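Local coordinates for Lin0861 protein (Listeria innocua, PDB 3O60), which is of unknown function but probably acts as a DNA-binding transcriptional regulator of the TetR type, at residues L96-I101 against L154-E159; T89-Q94 against Q171-I176; A55-H60 against I65-V70; T100-P105 against Y167-L172. All coordinates share one frame; numbering follows the deposited sequence.

In the fold
The four contacts divide between two parts of an all-helical chain. Interaction 3 comes first along the chain and lies in the probable DNA-binding end, where helix 54-60 meets the start of helix 65-84. The other three share helix 90-103 in the C-terminal part. Interaction 1 joins that helix to helix 144-162. Interactions 2 and 4 join it to helix 169-182. The centres of interactions 1 and 4 are about 6 Å apart, and those of interactions 1 and 2 about 11 Å. Interaction 3 is about 25 Å from interaction 1, centre to centre. The probable DNA-binding end and the C-terminal part are thus separate packing units, joined partly through helix 65-84.

Interaction 1 (L96-I101 against L154-E159); sequences LILRTI and LSLAAE. With SO4 (sulfate ion), chain C.
With chi1 at -62°, Ile101 sets CG2 opposite its backbone N and CG1 beside it, and the two branches reach Ala157 and Leu156. CG2 goes to Ala157, with 3.7 Å between Ile101 CG2 and Ala157 CB. CG1 carries Ile101 CD1 to a neighbouring spot on the same helix, 3.8 Å from Leu156 CD1. Leu98, one turn earlier, also has its CG beside the backbone N (chi1 -72°). Its CD2 comes within 3.6 Å of Leu156 CD1. That methyl therefore touches both Leu98 and Ile101, and the Leu156 side chain crosses each of them at about a right angle. The contact is apolar and mostly buried.

On helix 96-101 itself, Thr100 OG1 donates to Leu96 O at 2.9 Å, so its hydroxyl is paired within the helix. Arg99 sends its side chain elsewhere. The chain bends at chi3, and one guanidinium face lies over Leu96 CA. NE makes a weak hydrogen bond at the guanidinium edge to O1 of a sulfate ion, probably from the crystallisation liquor. Leu98 is also packed against Leu172 of helix 169-182, and Ala157 against Phe108 of helix 105-114. The helix segments meet at a crossing angle of -45°, with axes 10.5 Å apart. This is hydrophobic helix-helix packing of the C-terminal bundle, as in proteins of the TetR type.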
loop_
_atom_site.group_PDB
_atom_site.type_symbol
_atom_site.label_atom_id
_atom_site.label_comp_id
_atom_site.label_asym_id
_atom_site.label_seq_id
_atom_site.Cartn_x
_atom_site.Cartn_y
_atom_site.Cartn_z
ATOM N N LEU A 96 8.371 -4.489 7.296
ATOM C CA LEU A 96 7.551 -3.478 6.662
ATOM C C LEU A 96 8.376 -2.454 5.905
ATOM O O LEU A 96 8.051 -2.119 4.778
ATOM C CB LEU A 96 6.691 -2.762 7.697
ATOM C CG LEU A 96 5.868 -1.596 7.159
ATOM C CD1 LEU A 96 5.457 -0.677 8.277
ATOM C CD2 LEU A 96 6.658 -0.846 6.122
ATOM N N ILE A 97 9.472 -2.052 6.497
ATOM C CA ILE A 97 10.343 -1.122 5.872
ATOM C C ILE A 97 10.885 -1.765 4.665
ATOM O O ILE A 97 10.863 -1.209 3.618
ATOM C CB ILE A 97 11.474 -0.786 6.769
ATOM C CG1 ILE A 97 11.010 0.223 7.783
ATOM C CG2 ILE A 97 12.536 -0.153 6.003
ATOM C CD1 ILE A 97 11.948 0.430 8.851
ATOM N N LEU A 98 11.375 -2.965 4.809
ATOM C CA LEU A 98 11.954 -3.632 3.687
ATOM C C LEU A 98 11.019 -3.648 2.541
ATOM O O LEU A 98 11.365 -3.251 1.460
ATOM C CB LEU A 98 12.235 -5.054 4.038
ATOM C CG LEU A 98 13.384 -5.324 4.979
ATOM C CD1 LEU A 98 13.897 -6.693 4.724
ATOM C CD2 LEU A 98 14.461 -4.322 4.816
ATOM N N ARG A 99 9.828 -4.154 2.779
ATOM C CA ARG A 99 8.784 -4.241 1.770
ATOM C C ARG A 99 8.606 -2.978 1.007
ATOM O O ARG A 99 8.206 -2.975 -0.119
ATOM C CB ARG A 99 7.461 -4.518 2.443
ATOM C CG ARG A 99 7.193 -5.949 2.723
ATOM C CD ARG A 99 5.819 -6.114 3.219
ATOM N NE ARG A 99 5.798 -6.636 4.559
ATOM C CZ ARG A 99 5.124 -6.080 5.537
ATOM N NH1 ARG A 99 4.430 -5.002 5.313
ATOM N NH2 ARG A 99 5.153 -6.589 6.735
ATOM N N THR A 100 8.884 -1.884 1.660
ATOM C CA THR A 100 8.670 -0.603 1.088
ATOM C C THR A 100 9.810 -0.262 0.194
ATOM O O THR A 100 9.640 0.379 -0.778
ATOM C CB THR A 100 8.572 0.399 2.188
ATOM O OG1 THR A 100 7.465 0.048 3.003
ATOM C CG2 THR A 100 8.321 1.737 1.639
ATOM N N ILE A 101 10.999 -0.696 0.510
ATOM C CA ILE A 101 12.085 -0.388 -0.369
ATOM C C ILE A 101 11.881 -1.171 -1.639
ATOM O O ILE A 101 12.181 -0.740 -2.716
ATOM C CB ILE A 101 13.412 -0.721 0.273
ATOM C CG1 ILE A 101 13.589 0.114 1.513
ATOM C CG2 ILE A 101 14.510 -0.372 -0.632
ATOM C CD1 ILE A 101 14.723 -0.256 2.301
ATOM N N LEU A 154 18.575 4.473 3.081
ATOM C CA LEU A 154 18.950 4.846 1.726
ATOM C C LEU A 154 19.957 3.868 1.147
ATOM O O LEU A 154 19.886 3.499 -0.013
ATOM C CB LEU A 154 19.550 6.248 1.717
ATOM C CG LEU A 154 18.786 7.334 0.969
ATOM C CD1 LEU A 154 19.742 8.315 0.338
ATOM C CD2 LEU A 154 17.893 6.716 -0.075
ATOM N N SER A 155 20.912 3.460 1.967
ATOM C CA SER A 155 21.965 2.562 1.525
ATOM C C SER A 155 21.407 1.216 1.105
ATOM O O SER A 155 21.862 0.629 0.134
ATOM C CB SER A 155 23.021 2.393 2.614
ATOM O OG SER A 155 23.814 3.558 2.734
ATOM N N LEU A 156 20.394 0.744 1.819
ATOM C CA LEU A 156 19.777 -0.530 1.487
ATOM C C LEU A 156 19.171 -0.464 0.101
ATOM O O LEU A 156 19.302 -1.388 -0.688
ATOM C CB LEU A 156 18.687 -0.866 2.499
ATOM C CG LEU A 156 18.710 -2.277 3.068
ATOM C CD1 LEU A 156 17.358 -2.660 3.601
ATOM C CD2 LEU A 156 19.157 -3.244 2.011
ATOM N N ALA A 157 18.506 0.640 -0.195
ATOM C CA ALA A 157 17.905 0.804 -1.496
ATOM C C ALA A 157 18.979 0.806 -2.566
ATOM O O ALA A 157 18.824 0.194 -3.613
ATOM C CB ALA A 157 17.125 2.089 -1.538
ATOM N N ALA A 158 20.044 1.554 -2.319
ATOM C CA ALA A 158 21.133 1.683 -3.277
ATOM C C ALA A 158 21.878 0.382 -3.537
ATOM O O ALA A 158 22.172 0.052 -4.677
ATOM C CB ALA A 158 22.088 2.756 -2.822
ATOM N N GLU A 159 22.216 -0.337 -2.480
ATOM C CA GLU A 159 22.831 -1.641 -2.640
ATOM C C GLU A 159 21.831 -2.559 -3.321
ATOM O O GLU A 159 22.186 -3.346 -4.191
ATOM C CB GLU A 159 23.261 -2.207 -1.290
ATOM C CG GLU A 159 24.175 -3.418 -1.372
ATOM C CD GLU A 159 25.091 -3.382 -2.569
ATOM O OE1 GLU A 159 25.374 -4.452 -3.136
ATOM O OE2 GLU A 159 25.538 -2.287 -2.945
HETATM S S SO4 C . 7.762 -10.333 4.186
HETATM O O1 SO4 C . 8.234 -8.972 4.434
HETATM O O2 SO4 C . 6.845 -10.646 5.284
HETATM O O3 SO4 C . 7.143 -10.419 2.856
HETATM O O4 SO4 C . 8.871 -11.289 4.213
#

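Interaction 2 (T89-Q94 against Q171-I176); sequences TKENIQ and QLVELI
Gln94 and Val173 make the closest approach of this contact. Gln94 OE1 lies 3.6 Å from Val173 CG1, so an amide oxygen rests against a methyl group. The glutamine is extended beyond CG and its side chain meets the valine at a slant. Glu91 approaches the same methyl from the preceding turn of its helix. Its OE2 is 4.1 Å from Val173 CG1, and the two side chains cross at about a right angle. Ile176 adds a looser touch, with its CG2 4.3 Å from Gln94 OE1. The first shell thus consists of two polar side-chain ends set on aliphatic groups.

Val173 holds CG1 opposite its backbone N (chi1 -174°), which turns this methyl toward helix 90-94. Glu91 has its CG in the equivalent position and stays extended, which carries the carboxylate out to the valine. Farther out, Thr89 occupies the N-cap position of the helix. Its side chain is modelled as accepting from Asn92 N, but the place of OG1 is doubtful. Asn92 ND2 is hydrogen-bonded to Ile87 O, just before the helix.

The contact is at the surface, near the start of helix 90-103. The two helix segments cross at 121°, with axes 11.2 Å apart. Farther along helix 90-103 the same two helices continue their contact, and helix 144-162 packs on helix 90-103 as well.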
loop_
_atom_site.group_PDB
_atom_site.type_symbol
_atom_site.label_atom_id
_atom_site.label_comp_id
_atom_site.label_asym_id
_atom_site.label_seq_id
_atom_site.Cartn_x
_atom_site.Cartn_y
_atom_site.Cartn_z
ATOM N N THR A 89 7.057 -5.387 16.558
ATOM C CA THR A 89 8.211 -6.122 17.032
ATOM C C THR A 89 9.342 -5.727 16.111
ATOM O O THR A 89 9.099 -5.284 14.996
ATOM C CB THR A 89 7.992 -7.631 16.963
ATOM O OG1 THR A 89 7.761 -8.015 15.606
ATOM C CG2 THR A 89 6.803 -8.029 17.803
ATOM N N LYS A 90 10.578 -5.892 16.559
ATOM C CA LYS A 90 11.694 -5.377 15.795
ATOM C C LYS A 90 11.718 -6.037 14.433
ATOM O O LYS A 90 11.908 -5.373 13.420
ATOM C CB LYS A 90 13.009 -5.635 16.532
ATOM N N GLU A 91 11.543 -7.349 14.411
ATOM C CA GLU A 91 11.516 -8.067 13.153
ATOM C C GLU A 91 10.332 -7.575 12.345
ATOM O O GLU A 91 10.416 -7.427 11.132
ATOM C CB GLU A 91 11.424 -9.575 13.378
ATOM C CG GLU A 91 11.554 -10.386 12.103
ATOM C CD GLU A 91 11.825 -11.849 12.362
ATOM O OE1 GLU A 91 11.595 -12.308 13.496
ATOM O OE2 GLU A 91 12.270 -12.544 11.428
ATOM N N ASN A 92 9.223 -7.328 13.031
ATOM C CA ASN A 92 8.008 -6.902 12.362
ATOM C C ASN A 92 8.175 -5.569 11.665
ATOM O O ASN A 92 7.756 -5.403 10.527
ATOM C CB ASN A 92 6.873 -6.788 13.374
ATOM C CG ASN A 92 6.020 -8.027 13.436
ATOM O OD1 ASN A 92 6.253 -8.988 12.712
ATOM N ND2 ASN A 92 5.024 -8.012 14.308
ATOM N N ILE A 93 8.766 -4.606 12.359
ATOM C CA ILE A 93 9.014 -3.296 11.775
ATOM C C ILE A 93 9.981 -3.386 10.605
ATOM O O ILE A 93 9.812 -2.713 9.599
ATOM C CB ILE A 93 9.567 -2.322 12.808
ATOM C CG1 ILE A 93 8.822 -2.485 14.127
ATOM C CG2 ILE A 93 9.429 -0.905 12.313
ATOM C CD1 ILE A 93 7.968 -1.309 14.477
ATOM N N GLN A 94 10.987 -4.235 10.738
ATOM C CA GLN A 94 12.011 -4.343 9.717
ATOM C C GLN A 94 11.395 -4.787 8.409
ATOM O O GLN A 94 11.721 -4.261 7.353
ATOM C CB GLN A 94 13.046 -5.377 10.140
ATOM C CG GLN A 94 14.367 -4.813 10.582
ATOM C CD GLN A 94 15.165 -5.811 11.381
ATOM O OE1 GLN A 94 15.218 -6.989 11.043
ATOM N NE2 GLN A 94 15.784 -5.348 12.455
ATOM N N GLN A 171 16.032 -13.151 3.525
ATOM C CA GLN A 171 17.465 -13.038 3.329
ATOM C C GLN A 171 17.992 -11.735 3.915
ATOM O O GLN A 171 19.032 -11.710 4.561
ATOM C CB GLN A 171 17.791 -13.103 1.841
ATOM C CG GLN A 171 17.437 -14.419 1.197
ATOM C CD GLN A 171 17.949 -14.533 -0.216
ATOM O OE1 GLN A 171 18.007 -13.551 -0.945
ATOM N NE2 GLN A 171 18.321 -15.738 -0.613
ATOM N N LEU A 172 17.273 -10.651 3.662
ATOM C CA LEU A 172 17.689 -9.335 4.115
ATOM C C LEU A 172 17.742 -9.261 5.627
ATOM O O LEU A 172 18.635 -8.649 6.189
ATOM C CB LEU A 172 16.765 -8.260 3.558
ATOM C CG LEU A 172 16.755 -8.164 2.036
ATOM C CD1 LEU A 172 15.669 -7.230 1.563
ATOM C CD2 LEU A 172 18.102 -7.712 1.534
ATOM N N VAL A 173 16.758 -9.856 6.283
ATOM C CA VAL A 173 16.720 -9.846 7.730
ATOM C C VAL A 173 17.927 -10.580 8.275
ATOM O O VAL A 173 18.523 -10.159 9.257
ATOM C CB VAL A 173 15.453 -10.517 8.272
ATOM C CG1 VAL A 173 15.375 -10.348 9.775
ATOM C CG2 VAL A 173 14.223 -9.943 7.607
ATOM N N GLU A 174 18.262 -11.706 7.658
ATOM C CA GLU A 174 19.418 -12.467 8.091
ATOM C C GLU A 174 20.681 -11.648 7.892
ATOM O O GLU A 174 21.534 -11.584 8.770
ATOM C CB GLU A 174 19.521 -13.771 7.305
ATOM N N LEU A 175 20.816 -11.051 6.714
ATOM C CA LEU A 175 21.957 -10.199 6.437
ATOM C C LEU A 175 21.958 -8.981 7.344
ATOM O O LEU A 175 22.984 -8.611 7.891
ATOM C CB LEU A 175 21.949 -9.756 4.979
ATOM C CG LEU A 175 22.560 -10.735 3.984
ATOM C CD1 LEU A 175 22.111 -10.409 2.578
ATOM C CD2 LEU A 175 24.063 -10.720 4.078
ATOM N N ILE A 176 20.810 -8.338 7.491
ATOM C CA ILE A 176 20.758 -7.140 8.300
ATOM C C ILE A 176 21.152 -7.523 9.706
ATOM O O ILE A 176 21.943 -6.848 10.347
ATOM C CB ILE A 176 19.340 -6.566 8.345
ATOM C CG1 ILE A 176 19.095 -5.649 7.155
ATOM C CG2 ILE A 176 19.117 -5.813 9.633
ATOM C CD1 ILE A 176 17.886 -4.783 7.319
#

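Interaction 3 (A55-H60 against I65-V70); sequences ATFYRH and IQVIEV. With SO4 (sulfate ion), chain D.
Phe57 and Val67 link helix 54-60 to the start of helix 65-84. Helices 43-50 and 54-60 fit the helix-turn-helix of a TetR-type DNA-binding domain, with helix 54-60 as the probable recognition helix.

The apolar part of the contact is a single touch. Val67 CG2 comes to the edge of the Phe57 ring, near its plane, and is 4.2 Å from Phe57 CE1. Phe57 has its CG opposite the backbone N (chi1 170°), and this carries the ring toward helix 65-84. Both residues are buried. The same ring packs on Ile43 and Cys47 of helix 43-50 and on Leu24 of helix 15-33. Val67 packs on Leu28 of helix 15-33. Phe57 is therefore part of the small core that holds the helix-turn-helix against helices 15-33 and 65-84.

The polar part is looser. Gln66 lies near the end of helix 54-60, its amide orientation doubtful. Within helix 54-60, the His60 ring turns one face to Thr56 O, which lies 3.5 Å above the ring plane and offset toward the rim.

The ionic neighbour is a sulfate, probably from the crystallisation liquor. It is hydrogen-bonded to Ser53 N. A sulfate at this end of the probable recognition helix may mimic a phosphate of the DNA backbone. Thr56 OG1 is 3.1 Å from sulfate O1 and equally far from O2, both weak approaches.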
loop_
_atom_site.group_PDB
_atom_site.type_symbol
_atom_site.label_atom_id
_atom_site.label_comp_id
_atom_site.label_asym_id
_atom_site.label_seq_id
_atom_site.Cartn_x
_atom_site.Cartn_y
_atom_site.Cartn_z
ATOM N N ALA A 55 0.970 28.569 -13.036
ATOM C CA ALA A 55 0.704 29.328 -11.829
ATOM C C ALA A 55 0.560 28.412 -10.626
ATOM O O ALA A 55 1.032 28.721 -9.541
ATOM C CB ALA A 55 -0.546 30.156 -12.005
ATOM N N THR A 56 -0.127 27.296 -10.820
ATOM C CA THR A 56 -0.415 26.380 -9.726
ATOM C C THR A 56 0.837 25.767 -9.129
ATOM O O THR A 56 0.913 25.540 -7.926
ATOM C CB THR A 56 -1.377 25.269 -10.142
ATOM O OG1 THR A 56 -2.703 25.799 -10.226
ATOM C CG2 THR A 56 -1.356 24.160 -9.115
ATOM N N PHE A 57 1.793 25.444 -9.987
ATOM C CA PHE A 57 2.990 24.748 -9.554
ATOM C C PHE A 57 3.829 25.554 -8.574
ATOM O O PHE A 57 4.278 25.032 -7.562
ATOM C CB PHE A 57 3.832 24.393 -10.775
ATOM C CG PHE A 57 5.194 23.885 -10.440
ATOM C CD1 PHE A 57 5.427 22.534 -10.295
ATOM C CD2 PHE A 57 6.245 24.757 -10.274
ATOM C CE1 PHE A 57 6.679 22.070 -9.986
ATOM C CE2 PHE A 57 7.495 24.293 -9.968
ATOM C CZ PHE A 57 7.712 22.950 -9.825
ATOM N N TYR A 58 4.063 26.819 -8.902
ATOM C CA TYR A 58 4.937 27.674 -8.109
ATOM C C TYR A 58 4.422 27.907 -6.699
ATOM O O TYR A 58 5.199 27.951 -5.753
ATOM C CB TYR A 58 5.168 29.011 -8.804
ATOM C CG TYR A 58 6.118 28.941 -9.969
ATOM C CD1 TYR A 58 7.352 28.334 -9.850
ATOM C CD2 TYR A 58 5.782 29.490 -11.188
ATOM C CE1 TYR A 58 8.219 28.272 -10.915
ATOM C CE2 TYR A 58 6.642 29.434 -12.255
ATOM C CZ TYR A 58 7.858 28.825 -12.115
ATOM O OH TYR A 58 8.708 28.774 -13.193
ATOM N N ARG A 59 3.120 28.089 -6.558
ATOM C CA ARG A 59 2.572 28.422 -5.258
ATOM C C ARG A 59 2.816 27.313 -4.255
ATOM O O ARG A 59 3.186 27.576 -3.117
ATOM C CB ARG A 59 1.073 28.692 -5.369
ATOM N N HIS A 60 2.723 26.068 -4.703
ATOM C CA HIS A 60 2.987 24.929 -3.829
ATOM C C HIS A 60 4.467 24.691 -3.518
ATOM O O HIS A 60 4.819 24.402 -2.379
ATOM C CB HIS A 60 2.362 23.664 -4.405
ATOM C CG HIS A 60 0.902 23.798 -4.690
ATOM N ND1 HIS A 60 0.230 24.994 -4.569
ATOM C CD2 HIS A 60 -0.016 22.889 -5.088
ATOM C CE1 HIS A 60 -1.039 24.816 -4.882
ATOM N NE2 HIS A 60 -1.215 23.548 -5.201
ATOM N N ILE A 65 12.458 19.681 -7.604
ATOM C CA ILE A 65 12.878 18.628 -6.693
ATOM C C ILE A 65 11.852 18.408 -5.600
ATOM O O ILE A 65 11.795 17.346 -4.999
ATOM C CB ILE A 65 14.240 18.931 -6.061
ATOM C CG1 ILE A 65 14.788 17.686 -5.366
ATOM C CG2 ILE A 65 14.126 20.076 -5.080
ATOM C CD1 ILE A 65 15.515 16.759 -6.290
ATOM N N GLN A 66 11.015 19.411 -5.376
ATOM C CA GLN A 66 9.996 19.354 -4.336
ATOM C C GLN A 66 8.972 18.248 -4.574
ATOM O O GLN A 66 8.503 17.619 -3.633
ATOM C CB GLN A 66 9.309 20.707 -4.155
ATOM C CG GLN A 66 8.775 20.923 -2.749
ATOM C CD GLN A 66 8.893 22.354 -2.279
ATOM O OE1 GLN A 66 8.289 22.738 -1.282
ATOM N NE2 GLN A 66 9.672 23.152 -2.992
ATOM N N VAL A 67 8.646 18.030 -5.843
ATOM C CA VAL A 67 7.725 16.989 -6.267
ATOM C C VAL A 67 8.175 15.639 -5.752
ATOM O O VAL A 67 7.387 14.846 -5.258
ATOM C CB VAL A 67 7.670 16.910 -7.792
ATOM C CG1 VAL A 67 6.781 15.776 -8.233
ATOM C CG2 VAL A 67 7.205 18.221 -8.370
ATOM N N ILE A 68 9.461 15.383 -5.894
ATOM C CA ILE A 68 10.072 14.178 -5.370
ATOM C C ILE A 68 9.931 14.173 -3.861
ATOM O O ILE A 68 9.779 13.132 -3.246
ATOM C CB ILE A 68 11.533 14.051 -5.777
ATOM C CG1 ILE A 68 11.671 14.245 -7.282
ATOM C CG2 ILE A 68 12.059 12.688 -5.400
ATOM C CD1 ILE A 68 11.732 12.960 -8.042
ATOM N N GLU A 69 9.988 15.356 -3.268
ATOM C CA GLU A 69 9.837 15.495 -1.832
ATOM C C GLU A 69 8.460 15.050 -1.387
ATOM O O GLU A 69 8.316 14.368 -0.381
ATOM C CB GLU A 69 10.060 16.951 -1.427
ATOM C CG GLU A 69 10.139 17.181 0.067
ATOM C CD GLU A 69 9.866 18.617 0.449
ATOM O OE1 GLU A 69 10.287 19.522 -0.295
ATOM O OE2 GLU A 69 9.229 18.846 1.494
ATOM N N VAL A 70 7.442 15.481 -2.121
ATOM C CA VAL A 70 6.065 15.106 -1.837
ATOM C C VAL A 70 5.839 13.611 -1.999
ATOM O O VAL A 70 5.151 12.996 -1.199
ATOM C CB VAL A 70 5.075 15.860 -2.727
ATOM C CG1 VAL A 70 3.659 15.471 -2.382
ATOM C CG2 VAL A 70 5.257 17.346 -2.570
HETATM S S SO4 D . -4.420 23.909 -12.491
HETATM O O1 SO4 D . -2.965 23.859 -12.584
HETATM O O2 SO4 D . -4.856 25.304 -12.331
HETATM O O3 SO4 D . -4.959 23.331 -13.721
HETATM O O4 SO4 D . -4.863 23.093 -11.358
#

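Interaction 4 (T100-P105 against Y167-L172); sequences TIQKNP and YTNDQL
Gln102 faces Asn169 and Leu172 where helix 90-103 meets the start of helix 169-182. The second helix opens with a capping box formed by Thr168 and Gln171. Both helices belong to the C-terminal part of the probable TetR-type fold.

The two amide side chains slide past each other in opposite directions. Their planes are turned 57° apart. Gln102 OE1 is 3.7 Å from Asn169 ND2, a loose approach of the two amides. The chain of Gln102 bends at chi2 (85°), and its OE1 ends among three groups of the other segment. Besides Asn169 ND2, it is 3.9 Å from Leu172 CD1 and 4.0 Å from the backbone O of Tyr167. Leu172 comes from the opposite direction and meets the glutamine with this one methyl.

The partners on either segment have other neighbours. Gln102 also packs on Ile160 of helix 144-162. Asn169 touches Leu98 and Arg99 of helix 90-103, and its side chain lies close to the sulfate beside Arg99, an ion probably from the crystallisation liquor. The residue after Gln102, Lys103, forms a salt bridge with Glu82 of helix 65-84.

The capping box closes the first turn of the second helix, in which Asn169 lies. Gln171 N donates to Thr168 OG1 at 3.3 Å. In return Thr168 N donates to Gln171 OE1 at 3.1 Å, approaching from above the plane of the side-chain carbonyl.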
loop_
_atom_site.group_PDB
_atom_site.type_symbol
_atom_site.label_atom_id
_atom_site.label_comp_id
_atom_site.label_asym_id
_atom_site.label_seq_id
_atom_site.Cartn_x
_atom_site.Cartn_y
_atom_site.Cartn_z
ATOM N N THR A 100 8.884 -1.884 1.660
ATOM C CA THR A 100 8.670 -0.603 1.088
ATOM C C THR A 100 9.810 -0.262 0.194
ATOM O O THR A 100 9.640 0.379 -0.778
ATOM C CB THR A 100 8.572 0.399 2.188
ATOM O OG1 THR A 100 7.465 0.048 3.003
ATOM C CG2 THR A 100 8.321 1.737 1.639
ATOM N N ILE A 101 10.999 -0.696 0.510
ATOM C CA ILE A 101 12.085 -0.388 -0.369
ATOM C C ILE A 101 11.881 -1.171 -1.639
ATOM O O ILE A 101 12.181 -0.740 -2.716
ATOM C CB ILE A 101 13.412 -0.721 0.273
ATOM C CG1 ILE A 101 13.589 0.114 1.513
ATOM C CG2 ILE A 101 14.510 -0.372 -0.632
ATOM C CD1 ILE A 101 14.723 -0.256 2.301
ATOM N N GLN A 102 11.348 -2.352 -1.493
ATOM C CA GLN A 102 11.089 -3.241 -2.622
ATOM C C GLN A 102 9.939 -2.769 -3.516
ATOM O O GLN A 102 9.993 -2.889 -4.736
ATOM C CB GLN A 102 10.860 -4.670 -2.136
ATOM C CG GLN A 102 11.624 -5.715 -2.933
ATOM C CD GLN A 102 13.046 -5.907 -2.457
ATOM O OE1 GLN A 102 13.282 -6.245 -1.308
ATOM N NE2 GLN A 102 13.999 -5.708 -3.348
ATOM N N LYS A 103 8.878 -2.288 -2.881
ATOM C CA LYS A 103 7.699 -1.769 -3.563
ATOM C C LYS A 103 7.996 -0.527 -4.389
ATOM O O LYS A 103 7.429 -0.321 -5.454
ATOM C CB LYS A 103 6.594 -1.471 -2.552
ATOM C CG LYS A 103 5.235 -1.207 -3.164
ATOM C CD LYS A 103 4.223 -0.889 -2.092
ATOM C CE LYS A 103 4.619 -1.537 -0.787
ATOM N NZ LYS A 103 3.895 -0.960 0.366
ATOM N N ASN A 104 8.917 0.284 -3.892
ATOM C CA ASN A 104 9.166 1.619 -4.413
ATOM C C ASN A 104 10.498 1.790 -5.129
ATOM O O ASN A 104 11.122 2.837 -5.052
ATOM C CB ASN A 104 9.000 2.658 -3.314
ATOM C CG ASN A 104 7.560 2.852 -2.924
ATOM O OD1 ASN A 104 6.964 2.001 -2.277
ATOM N ND2 ASN A 104 6.986 3.972 -3.325
ATOM N N PRO A 105 10.901 0.770 -5.871
ATOM C CA PRO A 105 12.194 0.777 -6.549
ATOM C C PRO A 105 12.277 1.913 -7.543
ATOM O O PRO A 105 13.325 2.517 -7.690
ATOM C CB PRO A 105 12.196 -0.553 -7.289
ATOM C CG PRO A 105 10.782 -0.823 -7.553
ATOM C CD PRO A 105 10.028 -0.300 -6.376
ATOM N N TYR A 167 17.152 -10.243 -3.742
ATOM C CA TYR A 167 17.094 -10.693 -2.363
ATOM C C TYR A 167 15.668 -10.798 -1.857
ATOM O O TYR A 167 14.871 -9.894 -2.053
ATOM C CB TYR A 167 17.861 -9.717 -1.460
ATOM C CG TYR A 167 19.313 -9.497 -1.830
ATOM C CD1 TYR A 167 20.316 -10.271 -1.270
ATOM C CD2 TYR A 167 19.682 -8.503 -2.723
ATOM C CE1 TYR A 167 21.639 -10.072 -1.599
ATOM C CE2 TYR A 167 21.003 -8.299 -3.055
ATOM C CZ TYR A 167 21.976 -9.088 -2.490
ATOM O OH TYR A 167 23.294 -8.896 -2.815
ATOM N N THR A 168 15.353 -11.910 -1.212
ATOM C CA THR A 168 14.099 -12.044 -0.492
ATOM C C THR A 168 14.197 -11.305 0.833
ATOM O O THR A 168 15.285 -11.043 1.326
ATOM C CB THR A 168 13.715 -13.508 -0.262
ATOM O OG1 THR A 168 14.006 -13.879 1.089
ATOM C CG2 THR A 168 14.481 -14.402 -1.201
ATOM N N ASN A 169 13.057 -10.972 1.415
ATOM C CA ASN A 169 13.051 -10.249 2.671
ATOM C C ASN A 169 13.702 -11.058 3.778
ATOM O O ASN A 169 14.419 -10.523 4.610
ATOM C CB ASN A 169 11.628 -9.868 3.060
ATOM C CG ASN A 169 11.215 -8.531 2.500
ATOM O OD1 ASN A 169 10.496 -7.773 3.142
ATOM N ND2 ASN A 169 11.671 -8.232 1.298
ATOM N N ASP A 170 13.451 -12.357 3.773
ATOM C CA ASP A 170 13.985 -13.234 4.797
ATOM C C ASP A 170 15.499 -13.220 4.737
ATOM O O ASP A 170 16.168 -13.259 5.760
ATOM C CB ASP A 170 13.448 -14.651 4.621
ATOM C CG ASP A 170 12.060 -14.814 5.186
ATOM O OD1 ASP A 170 11.484 -13.808 5.633
ATOM O OD2 ASP A 170 11.542 -15.946 5.185
ATOM N N GLN A 171 16.032 -13.151 3.525
ATOM C CA GLN A 171 17.465 -13.038 3.329
ATOM C C GLN A 171 17.992 -11.735 3.915
ATOM O O GLN A 171 19.032 -11.710 4.561
ATOM C CB GLN A 171 17.791 -13.103 1.841
ATOM C CG GLN A 171 17.437 -14.419 1.197
ATOM C CD GLN A 171 17.949 -14.533 -0.216
ATOM O OE1 GLN A 171 18.007 -13.551 -0.945
ATOM N NE2 GLN A 171 18.321 -15.738 -0.613
ATOM N N LEU A 172 17.273 -10.651 3.662
ATOM C CA LEU A 172 17.689 -9.335 4.115
ATOM C C LEU A 172 17.742 -9.261 5.627
ATOM O O LEU A 172 18.635 -8.649 6.189
ATOM C CB LEU A 172 16.765 -8.260 3.558
ATOM C CG LEU A 172 16.755 -8.164 2.036
ATOM C CD1 LEU A 172 15.669 -7.230 1.563
ATOM C CD2 LEU A 172 18.102 -7.712 1.534
#